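Local coordinates for protein neurotrypsin (Mus musculus, PDB 6H8M) that plays a role in neuronal plasticity as a secreted multidomain serine protease, of which this chain is the third scavenger receptor cysteine-rich domain, at residues R7-E12 with E16-V21; D33-K38 with E99-I104; V73-N78 with A83-Q88; H69-K74 with G91-R96. All blocks are in the same frame, centred on the assembly; numbering follows the deposited sequence.

Interaction 1 (R7-E12 with E16-V21); sequences RLVDGE and EGRVEV
The beta hairpin made by strands 6-10 and 18-23, at one border of the five-stranded sheet, pairs Arg7 with Glu20 and Val9 with Arg18 as antiparallel hydrogen-bonded pairs. Glu20 N reaches Arg7 O at 2.9 Å, and Arg18 N reaches Val9 O at 2.8 Å. Arg7, Val9, Arg18 and Glu20 share one face, where charges interlock. Arg7 turns its NE and NH2 edge to Glu20, both nitrogens settling on OE2, with NH2 at 2.8 Å from that oxygen; the guanidinium and carboxylate planes lie 35° apart. Arg18 bends at chi3 (60°), bringing NE and NH2 onto Glu20 OE1 while its other end points NH1 and NH2 at Asp10. Of these two, NH1 makes the shorter bond to Asp10 OD2, 3.0 Å. Arg18 thus stands between two carboxylates whose oxygens, Asp10 OD2 and Glu20 OE1, are 6.2 Å apart. With an alanine here, Asp10 OD2 and Glu20 OE1 would probably lose the positive charge they share, and Glu20 would keep Arg7 on OE2. Val9 packs against this network, CG1 3.5 Å from Arg18 NH2 and CG2 against the Glu20 carboxylate. On the other face Leu8 CD2 lies alongside Val19 CG2 at 4.0 Å, and Val103 adds to this apolar patch. Near the turn, Glu12 N donates to Glu16 OE2 at 2.8 Å, while a water links Gly11 N to Glu16 O. Trp27 makes a cation-pi contact with Arg7, tying the salt-bridge network to strand 26-30, on the far side of 18-23 in this SRCR-domain sheet.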
loop_
_atom_site.group_PDB
_atom_site.type_symbol
_atom_site.label_atom_id
_atom_site.label_comp_id
_atom_site.label_asym_id
_atom_site.label_seq_id
_atom_site.Cartn_x
_atom_site.Cartn_y
_atom_site.Cartn_z
ATOM N N ARG A 7 -2.281 -8.151 0.470
ATOM C CA ARG A 7 -1.541 -8.815 1.548
ATOM C C ARG A 7 -0.395 -7.931 1.969
ATOM O O ARG A 7 0.067 -7.123 1.224
ATOM C CB ARG A 7 -1.046 -10.197 1.091
ATOM C CG ARG A 7 0.002 -10.204 -0.010
ATOM C CD ARG A 7 0.364 -11.602 -0.486
ATOM N NE ARG A 7 1.458 -11.470 -1.448
ATOM C CZ ARG A 7 1.862 -12.415 -2.246
ATOM N NH1 ARG A 7 1.240 -13.582 -2.212
ATOM N NH2 ARG A 7 2.886 -12.193 -3.048
ATOM N N LEU A 8 0.085 -8.131 3.198
ATOM C CA LEU A 8 1.283 -7.505 3.706
ATOM C C LEU A 8 2.426 -8.544 3.811
ATOM O O LEU A 8 2.146 -9.711 4.194
ATOM C CB LEU A 8 1.055 -6.928 5.113
ATOM C CG LEU A 8 -0.087 -5.913 5.172
ATOM C CD1 LEU A 8 -0.146 -5.346 6.585
ATOM C CD2 LEU A 8 0.032 -4.811 4.101
ATOM N N VAL A 9 3.610 -8.178 3.318
ATOM C CA VAL A 9 4.740 -9.104 3.236
ATOM C C VAL A 9 5.968 -8.499 3.912
ATOM O O VAL A 9 6.197 -7.298 3.895
ATOM C CB VAL A 9 5.044 -9.373 1.736
ATOM C CG1 VAL A 9 6.129 -10.458 1.565
ATOM C CG2 VAL A 9 3.774 -9.806 1.007
ATOM N N ASP A 10 6.778 -9.365 4.558
ATOM C CA ASP A 10 8.111 -9.001 5.048
ATOM C C ASP A 10 8.091 -8.095 6.293
ATOM O O ASP A 10 9.149 -7.544 6.627
ATOM C CB ASP A 10 8.988 -8.368 3.970
ATOM C CG ASP A 10 9.516 -9.333 2.946
ATOM O OD1 ASP A 10 9.614 -10.518 3.257
ATOM O OD2 ASP A 10 9.857 -8.898 1.870
ATOM N N GLY A 11 6.968 -8.014 6.973
ATOM C CA GLY A 11 6.828 -7.359 8.269
ATOM C C GLY A 11 7.284 -8.265 9.393
ATOM O O GLY A 11 7.445 -9.420 9.211
ATOM N N GLU A 12 7.426 -7.695 10.580
ATOM C CA GLU A 12 7.807 -8.527 11.793
ATOM C C GLU A 12 6.596 -9.299 12.295
ATOM O O GLU A 12 6.731 -10.182 13.075
ATOM C CB GLU A 12 8.412 -7.613 12.853
ATOM C CG GLU A 12 9.738 -7.033 12.398
ATOM C CD GLU A 12 10.815 -7.007 13.479
ATOM O OE1 GLU A 12 10.510 -7.400 14.641
ATOM O OE2 GLU A 12 11.966 -6.606 13.160
ATOM N N GLU A 16 1.883 -5.607 9.709
ATOM C CA GLU A 16 2.683 -4.632 9.029
ATOM C C GLU A 16 3.451 -5.326 7.897
ATOM O O GLU A 16 3.548 -6.523 7.825
ATOM C CB GLU A 16 3.698 -4.017 9.979
ATOM C CG GLU A 16 4.766 -5.005 10.435
ATOM C CD GLU A 16 5.849 -4.453 11.350
ATOM O OE1 GLU A 16 5.577 -3.477 12.049
ATOM O OE2 GLU A 16 6.951 -5.026 11.354
ATOM N N GLY A 17 3.826 -4.545 6.901
ATOM C CA GLY A 17 4.712 -5.032 5.859
ATOM C C GLY A 17 4.544 -4.248 4.557
ATOM O O GLY A 17 3.763 -3.253 4.516
ATOM N N ARG A 18 5.223 -4.715 3.505
ATOM C CA ARG A 18 5.093 -4.110 2.154
ATOM C C ARG A 18 3.730 -4.526 1.586
ATOM O O ARG A 18 3.400 -5.726 1.664
ATOM C CB ARG A 18 6.230 -4.594 1.250
ATOM C CG ARG A 18 6.180 -4.040 -0.167
ATOM C CD ARG A 18 7.298 -4.579 -1.038
ATOM N NE ARG A 18 7.250 -6.028 -1.169
ATOM C CZ ARG A 18 7.859 -6.879 -0.351
ATOM N NH1 ARG A 18 8.570 -6.425 0.668
ATOM N NH2 ARG A 18 7.756 -8.180 -0.552
ATOM N N VAL A 19 2.990 -3.573 1.014
ATOM C CA VAL A 19 1.647 -3.828 0.432
ATOM C C VAL A 19 1.783 -4.509 -0.910
ATOM O O VAL A 19 2.540 -4.033 -1.755
ATOM C CB VAL A 19 0.859 -2.517 0.260
ATOM C CG1 VAL A 19 -0.533 -2.925 -0.255
ATOM C CG2 VAL A 19 0.755 -1.778 1.590
ATOM N N GLU A 20 1.146 -5.691 -1.071
ATOM C CA GLU A 20 1.069 -6.324 -2.362
ATOM C C GLU A 20 -0.406 -6.451 -2.742
ATOM O O GLU A 20 -1.283 -6.730 -1.893
ATOM C CB GLU A 20 1.839 -7.650 -2.388
ATOM C CG GLU A 20 3.342 -7.379 -2.157
ATOM C CD GLU A 20 4.350 -8.452 -2.419
ATOM O OE1 GLU A 20 5.554 -8.097 -2.538
ATOM O OE2 GLU A 20 3.902 -9.593 -2.493
ATOM N N VAL A 21 -0.670 -6.285 -4.041
ATOM C CA VAL A 21 -2.016 -6.335 -4.531
ATOM C C VAL A 21 -2.058 -7.244 -5.755
ATOM O O VAL A 21 -1.071 -7.346 -6.494
ATOM C CB VAL A 21 -2.532 -4.943 -4.888
ATOM C CG1 VAL A 21 -2.345 -3.991 -3.735
ATOM C CG2 VAL A 21 -1.780 -4.388 -6.091
HETATM O O HOH W 1 4.142 -8.955 6.779
#

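Interaction 2 (D33-K38 with E99-I104); sequences DGWTDK and EDAGVI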
loop_
_atom_site.group_PDB
_atom_site.type_symbol
_atom_site.label_atom_id
_atom_site.label_comp_id
_atom_site.label_asym_id
_atom_site.label_seq_id
_atom_site.Cartn_x
_atom_site.Cartn_y
_atom_site.Cartn_z
ATOM N N ASP A 33 4.906 7.123 -4.181
ATOM C CA ASP A 33 4.753 8.498 -4.573
ATOM C C ASP A 33 3.364 8.937 -4.089
ATOM O O ASP A 33 2.322 8.343 -4.476
ATOM C CB ASP A 33 4.862 8.630 -6.095
ATOM C CG ASP A 33 5.077 10.095 -6.433
ATOM O OD1 ASP A 33 6.073 10.673 -5.933
ATOM O OD2 ASP A 33 4.168 10.659 -7.012
ATOM N N GLY A 34 3.342 9.930 -3.223
ATOM C CA GLY A 34 2.068 10.392 -2.681
ATOM C C GLY A 34 1.475 9.476 -1.600
ATOM O O GLY A 34 0.329 9.690 -1.248
ATOM N N TRP A 35 2.205 8.447 -1.117
ATOM C CA TRP A 35 1.675 7.490 -0.173
ATOM C C TRP A 35 1.802 8.082 1.248
ATOM O O TRP A 35 2.881 8.511 1.618
ATOM C CB TRP A 35 2.421 6.134 -0.300
ATOM C CG TRP A 35 1.898 4.991 0.519
ATOM C CD1 TRP A 35 2.429 4.526 1.702
ATOM C CD2 TRP A 35 0.866 4.039 0.154
ATOM N NE1 TRP A 35 1.711 3.437 2.105
ATOM C CE2 TRP A 35 0.767 3.110 1.190
ATOM C CE3 TRP A 35 -0.007 3.952 -0.929
ATOM C CZ2 TRP A 35 -0.135 2.049 1.168
ATOM C CZ3 TRP A 35 -0.918 2.928 -0.942
ATOM C CH2 TRP A 35 -1.020 2.020 0.112
ATOM N N THR A 36 0.684 8.151 1.966
ATOM C CA THR A 36 0.661 8.782 3.307
ATOM C C THR A 36 -0.130 7.903 4.272
ATOM O O THR A 36 -0.522 6.791 3.886
ATOM C CB THR A 36 0.008 10.168 3.242
ATOM O OG1 THR A 36 -1.389 9.982 3.020
ATOM C CG2 THR A 36 0.585 11.040 2.149
ATOM N N ASP A 37 -0.390 8.431 5.471
ATOM C CA ASP A 37 -1.171 7.733 6.528
ATOM C C ASP A 37 -2.604 7.459 6.042
ATOM O O ASP A 37 -3.189 6.473 6.512
ATOM C CB ASP A 37 -1.050 8.435 7.883
ATOM C CG ASP A 37 0.353 8.368 8.467
ATOM O OD1 ASP A 37 1.221 7.736 7.839
ATOM O OD2 ASP A 37 0.563 8.951 9.543
ATOM N N LYS A 38 -3.178 8.338 5.210
ATOM C CA LYS A 38 -4.538 8.108 4.658
ATOM C C LYS A 38 -4.529 6.801 3.849
ATOM O O LYS A 38 -5.457 6.004 4.044
ATOM C CB LYS A 38 -4.947 9.301 3.789
ATOM C CG LYS A 38 -4.984 10.644 4.507
ATOM C CD LYS A 38 -5.475 11.776 3.629
ATOM C CE LYS A 38 -5.743 13.056 4.393
ATOM N NZ LYS A 38 -4.490 13.759 4.755
ATOM N N GLU A 99 10.989 2.091 -4.194
ATOM C CA GLU A 99 9.944 3.028 -3.737
ATOM C C GLU A 99 8.661 2.291 -3.320
ATOM O O GLU A 99 7.611 2.925 -3.094
ATOM C CB GLU A 99 9.625 4.024 -4.873
ATOM C CG GLU A 99 10.809 4.906 -5.265
ATOM C CD GLU A 99 10.652 5.516 -6.653
ATOM O OE1 GLU A 99 10.827 4.798 -7.636
ATOM O OE2 GLU A 99 10.306 6.701 -6.737
ATOM N N ASP A 100 8.743 0.976 -3.120
ATOM C CA ASP A 100 7.561 0.184 -2.757
ATOM C C ASP A 100 6.974 0.661 -1.432
ATOM O O ASP A 100 7.724 0.928 -0.450
ATOM C CB ASP A 100 7.870 -1.307 -2.680
ATOM C CG ASP A 100 7.987 -1.973 -4.063
ATOM O OD1 ASP A 100 7.546 -1.371 -5.086
ATOM O OD2 ASP A 100 8.479 -3.115 -4.099
ATOM N N ALA A 101 5.642 0.748 -1.373
ATOM C CA ALA A 101 4.924 1.267 -0.214
ATOM C C ALA A 101 4.629 0.147 0.785
ATOM O O ALA A 101 4.438 -1.019 0.380
ATOM C CB ALA A 101 3.616 1.863 -0.737
ATOM N N GLY A 102 4.422 0.573 2.018
ATOM C CA GLY A 102 4.144 -0.307 3.127
ATOM C C GLY A 102 3.266 0.345 4.149
ATOM O O GLY A 102 3.034 1.556 4.055
ATOM N N VAL A 103 2.884 -0.395 5.211
ATOM C CA VAL A 103 2.036 0.071 6.253
ATOM C C VAL A 103 2.418 -0.593 7.589
ATOM O O VAL A 103 2.962 -1.699 7.550
ATOM C CB VAL A 103 0.552 -0.212 5.979
ATOM C CG1 VAL A 103 0.122 0.394 4.640
ATOM C CG2 VAL A 103 0.232 -1.683 6.000
ATOM N N ILE A 104 1.997 0.050 8.686
ATOM C CA ILE A 104 1.794 -0.539 9.968
ATOM C C ILE A 104 0.366 -0.316 10.408
ATOM O O ILE A 104 -0.025 0.813 10.589
ATOM C CB ILE A 104 2.759 0.032 11.001
ATOM C CG1 ILE A 104 4.195 -0.182 10.573
ATOM C CG2 ILE A 104 2.484 -0.610 12.377
ATOM C CD1 ILE A 104 5.138 0.569 11.417
#
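Trp35 lays its indole over Ala101 and turns its edge to Gly102 and Val103, joining the loop ahead of helix 37-46 to strand 102-105. From CB, the side chain heads for the strand with CG anti to the backbone N (chi1 -174°), and this carries the ring across Ala101. CG and CD1 are each 3.8 Å from Ala101 CB. CD2 comes nearest to that methyl, at 3.6 Å. The methyl sits almost on the normal of the five-membered ring, 3.5 Å from its centroid to Ala101 CB, which makes a CH-pi contact over the face. NE1 then turns to the backbone, donating to Gly102 O at 3.0 Å. The bond is bent, with an N-H...O angle of 148°, and NE1 stands 36° above the carbonyl plane of Gly102 instead of on a lone pair. This buried indole nitrogen is thereby satisfied by the backbone of a strand which, in the SRCR fold, packs against the single helix of the domain. His39 and Ile43 of that helix also touch Trp35, the His39 ring inclined to the indole, and Ala55 and Val19 touch it too. Helix 37-46 itself begins just beyond Trp35: Thr36 is its N-cap, in a long capping bond, OG1 to Lys38 N 3.3 Å. Further along the indole, CE2 still lies under the Ala101 methyl. Past it the six-membered ring slides out toward Val103, whose CG1 meets CZ2 at the ring edge, 3.9 Å away and near the ring plane. The same valine rests on Ala40 and Cys44 of the helix.

Interaction 3 (V73-N78 with A83-Q88); sequences VKCTGN and ADCVKQ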
loop_
_atom_site.group_PDB
_atom_site.type_symbol
_atom_site.label_atom_id
_atom_site.label_comp_id
_atom_site.label_asym_id
_atom_site.label_seq_id
_atom_site.Cartn_x
_atom_site.Cartn_y
_atom_site.Cartn_z
ATOM N N VAL A 73 -1.950 6.616 -6.163
ATOM C CA VAL A 73 -3.261 6.404 -5.617
ATOM C C VAL A 73 -3.622 7.677 -4.852
ATOM O O VAL A 73 -2.730 8.164 -4.154
ATOM C CB VAL A 73 -3.209 5.176 -4.679
ATOM C CG1 VAL A 73 -4.554 4.868 -4.062
ATOM C CG2 VAL A 73 -2.654 3.946 -5.380
ATOM N N LYS A 74 -4.853 8.191 -5.009
ATOM C CA LYS A 74 -5.405 9.282 -4.196
ATOM C C LYS A 74 -6.486 8.706 -3.281
ATOM O O LYS A 74 -7.401 8.092 -3.740
ATOM C CB LYS A 74 -6.010 10.404 -5.046
ATOM C CG LYS A 74 -6.328 11.689 -4.280
ATOM C CD LYS A 74 -6.676 12.885 -5.174
ATOM C CE LYS A 74 -7.173 14.072 -4.383
ATOM N NZ LYS A 74 -7.113 15.333 -5.166
ATOM N N CYS A 75 -6.293 8.826 -1.970
ATOM C CA CYS A 75 -7.223 8.319 -0.944
ATOM C C CYS A 75 -7.613 9.554 -0.103
ATOM O O CYS A 75 -6.744 10.383 0.228
ATOM C CB CYS A 75 -6.562 7.242 -0.054
ATOM S SG CYS A 75 -6.305 5.594 -0.840
ATOM N N THR A 76 -8.877 9.654 0.315
ATOM C CA THR A 76 -9.260 10.588 1.390
ATOM C C THR A 76 -8.790 10.061 2.758
ATOM O O THR A 76 -8.499 10.851 3.618
ATOM C CB THR A 76 -10.776 10.795 1.441
ATOM O OG1 THR A 76 -11.307 9.563 1.954
ATOM C CG2 THR A 76 -11.362 11.200 0.106
ATOM N N GLY A 77 -8.671 8.714 2.920
ATOM C CA GLY A 77 -8.395 8.111 4.215
ATOM C C GLY A 77 -9.594 7.426 4.827
ATOM O O GLY A 77 -9.445 6.609 5.758
ATOM N N ASN A 78 -10.776 7.674 4.258
ATOM C CA ASN A 78 -12.028 7.185 4.779
ATOM C C ASN A 78 -12.519 5.922 4.059
ATOM O O ASN A 78 -13.472 5.334 4.514
ATOM C CB ASN A 78 -13.099 8.287 4.711
ATOM C CG ASN A 78 -12.703 9.467 5.565
ATOM O OD1 ASN A 78 -12.139 9.263 6.632
ATOM N ND2 ASN A 78 -12.924 10.688 5.096
ATOM N N ALA A 83 -9.826 -0.312 -3.618
ATOM C CA ALA A 83 -10.548 -0.204 -4.921
ATOM C C ALA A 83 -11.330 1.092 -5.007
ATOM O O ALA A 83 -11.636 1.559 -6.120
ATOM C CB ALA A 83 -11.476 -1.389 -5.097
ATOM N N ASP A 84 -11.752 1.623 -3.856
ATOM C CA ASP A 84 -12.598 2.853 -3.817
ATOM C C ASP A 84 -11.715 4.096 -3.868
ATOM O O ASP A 84 -12.195 5.195 -3.982
ATOM C CB ASP A 84 -13.475 2.900 -2.561
ATOM C CG ASP A 84 -14.406 1.716 -2.423
ATOM O OD1 ASP A 84 -14.754 1.165 -3.453
ATOM O OD2 ASP A 84 -14.710 1.311 -1.282
ATOM N N CYS A 85 -10.400 3.955 -3.679
ATOM C CA CYS A 85 -9.523 5.130 -3.878
ATOM C C CYS A 85 -9.540 5.438 -5.371
ATOM O O CYS A 85 -10.057 4.653 -6.106
ATOM C CB CYS A 85 -8.111 4.867 -3.376
ATOM S SG CYS A 85 -8.114 4.615 -1.587
ATOM N N VAL A 86 -8.975 6.569 -5.786
ATOM C CA VAL A 86 -9.019 6.990 -7.204
ATOM C C VAL A 86 -7.586 7.012 -7.734
ATOM O O VAL A 86 -6.677 7.397 -7.020
ATOM C CB VAL A 86 -9.766 8.328 -7.410
ATOM C CG1 VAL A 86 -11.231 8.189 -7.022
ATOM C CG2 VAL A 86 -9.145 9.504 -6.669
ATOM N N LYS A 87 -7.389 6.531 -8.968
ATOM C CA LYS A 87 -6.079 6.566 -9.636
ATOM C C LYS A 87 -5.851 7.986 -10.157
ATOM O O LYS A 87 -6.803 8.750 -10.292
ATOM C CB LYS A 87 -6.020 5.476 -10.712
ATOM C CG LYS A 87 -6.185 4.063 -10.152
ATOM C CD LYS A 87 -7.150 3.154 -10.920
ATOM C CE LYS A 87 -7.405 1.836 -10.207
ATOM N NZ LYS A 87 -8.051 0.835 -11.096
ATOM N N GLN A 88 -4.580 8.348 -10.352
ATOM C CA GLN A 88 -4.169 9.668 -10.854
ATOM C C GLN A 88 -3.095 9.482 -11.930
ATOM O O GLN A 88 -2.174 8.683 -11.745
ATOM C CB GLN A 88 -3.598 10.547 -9.733
ATOM C CG GLN A 88 -4.626 11.449 -9.060
ATOM C CD GLN A 88 -4.119 11.987 -7.743
ATOM O OE1 GLN A 88 -3.530 11.266 -6.937
ATOM N NE2 GLN A 88 -4.332 13.273 -7.515
#
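Cys85 is bonded to Cys75 through the disulfide, SG to SG 2.2 Å, with a chi3 of 102°. The bridge is buried against Val42 of helix 37-46. Cys85 CB also packs on Val73 CG1 at 3.6 Å and touches the carbonyl of Lys74, so this residue meets three neighbours on the facing segment. Val86 comes next and carries the backbone pairing. Its carbonyl accepts from Lys74 N at 2.8 Å and its own N gives a nearly straight bond back to Lys74 O, 3.0 Å long. This antiparallel hydrogen-bonded pair makes 86-87 the outermost partner of strand 68-74 in the sheet of the SRCR domain, a hairpin pinned by the disulfide one residue away. On the outer surface Val86 CG2 rests on Lys74 CB at 3.6 Å. Gln88 then swings its amide across the extended Lys74 chain: OE1 lies 3.2 Å from Lys74 CB, while NE2 sits 3.3 Å from Lys74 CD. These are packing contacts of an amide on methylenes, with the lysine's far end running on past it. An alanine here is likely to uncover the stretch of the Lys74 chain from CB to CD and let that side chain swing more freely.

Interaction 4 (H69-K74 with G91-R96); sequences HMDNVK and GRHNCR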
loop_
_atom_site.group_PDB
_atom_site.type_symbol
_atom_site.label_atom_id
_atom_site.label_comp_id
_atom_site.label_asym_id
_atom_site.label_seq_id
_atom_site.Cartn_x
_atom_site.Cartn_y
_atom_site.Cartn_z
ATOM N N HIS A 69 1.968 -2.260 -9.671
ATOM C CA HIS A 69 0.614 -2.208 -10.226
ATOM C C HIS A 69 0.040 -0.804 -10.171
ATOM O O HIS A 69 -0.812 -0.477 -11.060
ATOM C CB HIS A 69 -0.323 -3.156 -9.504
ATOM C CG HIS A 69 -0.152 -4.568 -9.872
ATOM N ND1 HIS A 69 -0.053 -4.953 -11.178
ATOM C CD2 HIS A 69 -0.172 -5.699 -9.124
ATOM C CE1 HIS A 69 0.014 -6.262 -11.247
ATOM N NE2 HIS A 69 -0.057 -6.766 -9.964
ATOM N N MET A 70 0.377 -0.019 -9.140
ATOM C CA MET A 70 -0.245 1.292 -9.000
ATOM C C MET A 70 0.859 2.277 -8.608
ATOM O O MET A 70 1.780 1.913 -7.843
ATOM C CB MET A 70 -1.374 1.299 -7.951
ATOM C CG MET A 70 -2.308 0.117 -8.055
ATOM S SD MET A 70 -3.473 -0.070 -6.646
ATOM C CE MET A 70 -4.650 -1.209 -7.364
ATOM N N ASP A 71 0.743 3.484 -9.151
ATOM C CA ASP A 71 1.798 4.526 -9.241
ATOM C C ASP A 71 1.415 5.741 -8.408
ATOM O O ASP A 71 2.303 6.303 -7.713
ATOM C CB ASP A 71 1.990 5.062 -10.666
ATOM C CG ASP A 71 2.762 4.154 -11.607
ATOM O OD1 ASP A 71 3.915 3.775 -11.246
ATOM O OD2 ASP A 71 2.194 3.817 -12.685
ATOM N N ASN A 72 0.135 6.132 -8.442
ATOM C CA ASN A 72 -0.295 7.321 -7.741
ATOM C C ASN A 72 -1.748 7.192 -7.333
ATOM O O ASN A 72 -2.634 7.686 -8.008
ATOM C CB ASN A 72 -0.183 8.591 -8.598
ATOM C CG ASN A 72 0.892 9.524 -8.089
ATOM O OD1 ASN A 72 0.631 10.370 -7.232
ATOM N ND2 ASN A 72 2.095 9.366 -8.608
ATOM N N VAL A 73 -1.950 6.616 -6.163
ATOM C CA VAL A 73 -3.261 6.404 -5.617
ATOM C C VAL A 73 -3.622 7.677 -4.852
ATOM O O VAL A 73 -2.730 8.164 -4.154
ATOM C CB VAL A 73 -3.209 5.176 -4.679
ATOM C CG1 VAL A 73 -4.554 4.868 -4.062
ATOM C CG2 VAL A 73 -2.654 3.946 -5.380
ATOM N N LYS A 74 -4.853 8.191 -5.009
ATOM C CA LYS A 74 -5.405 9.282 -4.196
ATOM C C LYS A 74 -6.486 8.706 -3.281
ATOM O O LYS A 74 -7.401 8.092 -3.740
ATOM C CB LYS A 74 -6.010 10.404 -5.046
ATOM C CG LYS A 74 -6.328 11.689 -4.280
ATOM C CD LYS A 74 -6.676 12.885 -5.174
ATOM C CE LYS A 74 -7.173 14.072 -4.383
ATOM N NZ LYS A 74 -7.113 15.333 -5.166
ATOM N N GLY A 91 2.345 11.924 -13.289
ATOM C CA GLY A 91 3.714 11.466 -13.529
ATOM C C GLY A 91 3.813 10.641 -14.802
ATOM O O GLY A 91 2.789 10.182 -15.328
ATOM N N ARG A 92 5.059 10.450 -15.274
ATOM C CA ARG A 92 5.418 9.615 -16.453
ATOM C C ARG A 92 5.733 8.168 -16.025
ATOM O O ARG A 92 6.174 7.370 -16.862
ATOM C CB ARG A 92 6.626 10.223 -17.175
ATOM C CG ARG A 92 6.675 9.981 -18.677
ATOM C CD ARG A 92 7.786 10.804 -19.317
ATOM N NE ARG A 92 8.025 10.474 -20.718
ATOM C CZ ARG A 92 8.666 9.391 -21.147
ATOM N NH1 ARG A 92 9.157 8.522 -20.279
ATOM N NH2 ARG A 92 8.793 9.168 -22.442
ATOM N N HIS A 93 5.521 7.860 -14.731
ATOM C CA HIS A 93 5.528 6.510 -14.166
ATOM C C HIS A 93 6.940 5.923 -14.328
ATOM O O HIS A 93 7.154 4.991 -15.123
ATOM C CB HIS A 93 4.391 5.664 -14.785
ATOM C CG HIS A 93 3.034 6.305 -14.729
ATOM N ND1 HIS A 93 2.304 6.434 -13.541
ATOM C CD2 HIS A 93 2.266 6.852 -15.700
ATOM C CE1 HIS A 93 1.150 7.027 -13.799
ATOM N NE2 HIS A 93 1.106 7.295 -15.118
ATOM N N ASN A 94 7.908 6.507 -13.600
ATOM C CA ASN A 94 9.268 5.992 -13.562
ATOM C C ASN A 94 9.518 5.267 -12.225
ATOM O O ASN A 94 10.617 5.313 -11.766
ATOM C CB ASN A 94 10.291 7.105 -13.815
ATOM C CG ASN A 94 10.630 7.277 -15.283
ATOM O OD1 ASN A 94 10.146 6.538 -16.143
ATOM N ND2 ASN A 94 11.479 8.244 -15.588
ATOM N N CYS A 95 8.525 4.583 -11.635
ATOM C CA CYS A 95 8.713 4.016 -10.283
ATOM C C CYS A 95 9.601 2.768 -10.318
ATOM O O CYS A 95 9.598 2.062 -11.265
ATOM C CB CYS A 95 7.367 3.702 -9.628
ATOM S SG CYS A 95 6.559 5.188 -8.975
ATOM N N ARG A 96 10.336 2.483 -9.229
ATOM C CA ARG A 96 11.209 1.316 -9.086
ATOM C C ARG A 96 10.827 0.651 -7.762
ATOM O O ARG A 96 10.149 1.307 -6.936
ATOM C CB ARG A 96 12.698 1.684 -9.061
ATOM C CG ARG A 96 13.219 2.459 -10.277
ATOM C CD ARG A 96 14.738 2.538 -10.413
ATOM N NE ARG A 96 15.245 1.216 -10.795
ATOM C CZ ARG A 96 16.314 0.950 -11.552
ATOM N NH1 ARG A 96 17.041 1.914 -12.090
ATOM N NH2 ARG A 96 16.650 -0.311 -11.763
#
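Asp71 and His93 make the close polar approach in this surface contact, with Asp71 OD2 2.8 Å from His93 ND1. The pair has the distance of a hydrogen bond but not its angle: the carboxylate oxygen reaches the imidazole obliquely, and the two flat groups are inclined by 36°. The side chains cross at roughly a right angle, and Asp71 CG itself comes to 3.0 Å from His93 ND1. Asp71 CG lies anti to the carbonyl carbon (chi1 -77°), which carries the carboxylate out toward the loop 91-96. Over one face of the His93 ring sits Gly91 O, displaced toward its rim, although Gly91 is poorly ordered. The ring's other nitrogen, NE2, has a weak hydrogen bond to Asp89 OD1.

Van der Waals contact is supplied by the other carboxylate oxygen, Asp71 OD1, which lies 3.8 Å from Cys95 SG. That sulphur is covalently joined to Cys31, which pairs by backbone with Met70, so this disulfide of the SRCR domain fastens the loop beside the segment carrying Asp71.

With carboxylates near both ring nitrogens, the His93 imidazole probably finds a positive charge easier to carry, and any attraction would then be electrostatic more than directional: the disulfide is the firm tie, and the pull between Asp71 and His93 is probably a weaker addition.

All four contacts belong to one SRCR domain; the protease active site is not part of this chain. Interactions 1 and 2 touch, their centres about 11 Å apart: segment 16-21 meets 99-104 through Val19 N to Ala101 O at 3.0 Å and Gly17 N to Val103 O at 3.0 Å. The segments of interactions 3 and 4 overlap at Val73 and Lys74; interaction 3 borders the sheet, and interaction 4 sets the same broken strand against loop 91-96. Interaction 2 reaches interaction 4 through the hydrogen bond of Asp33 OD2 with Asn72 ND2, 2.9 Å, and interaction 3 by Lys38 packing on Thr76 and Gly77. Interactions 1 and 3 lie about 19 Å apart between centres, across the domain.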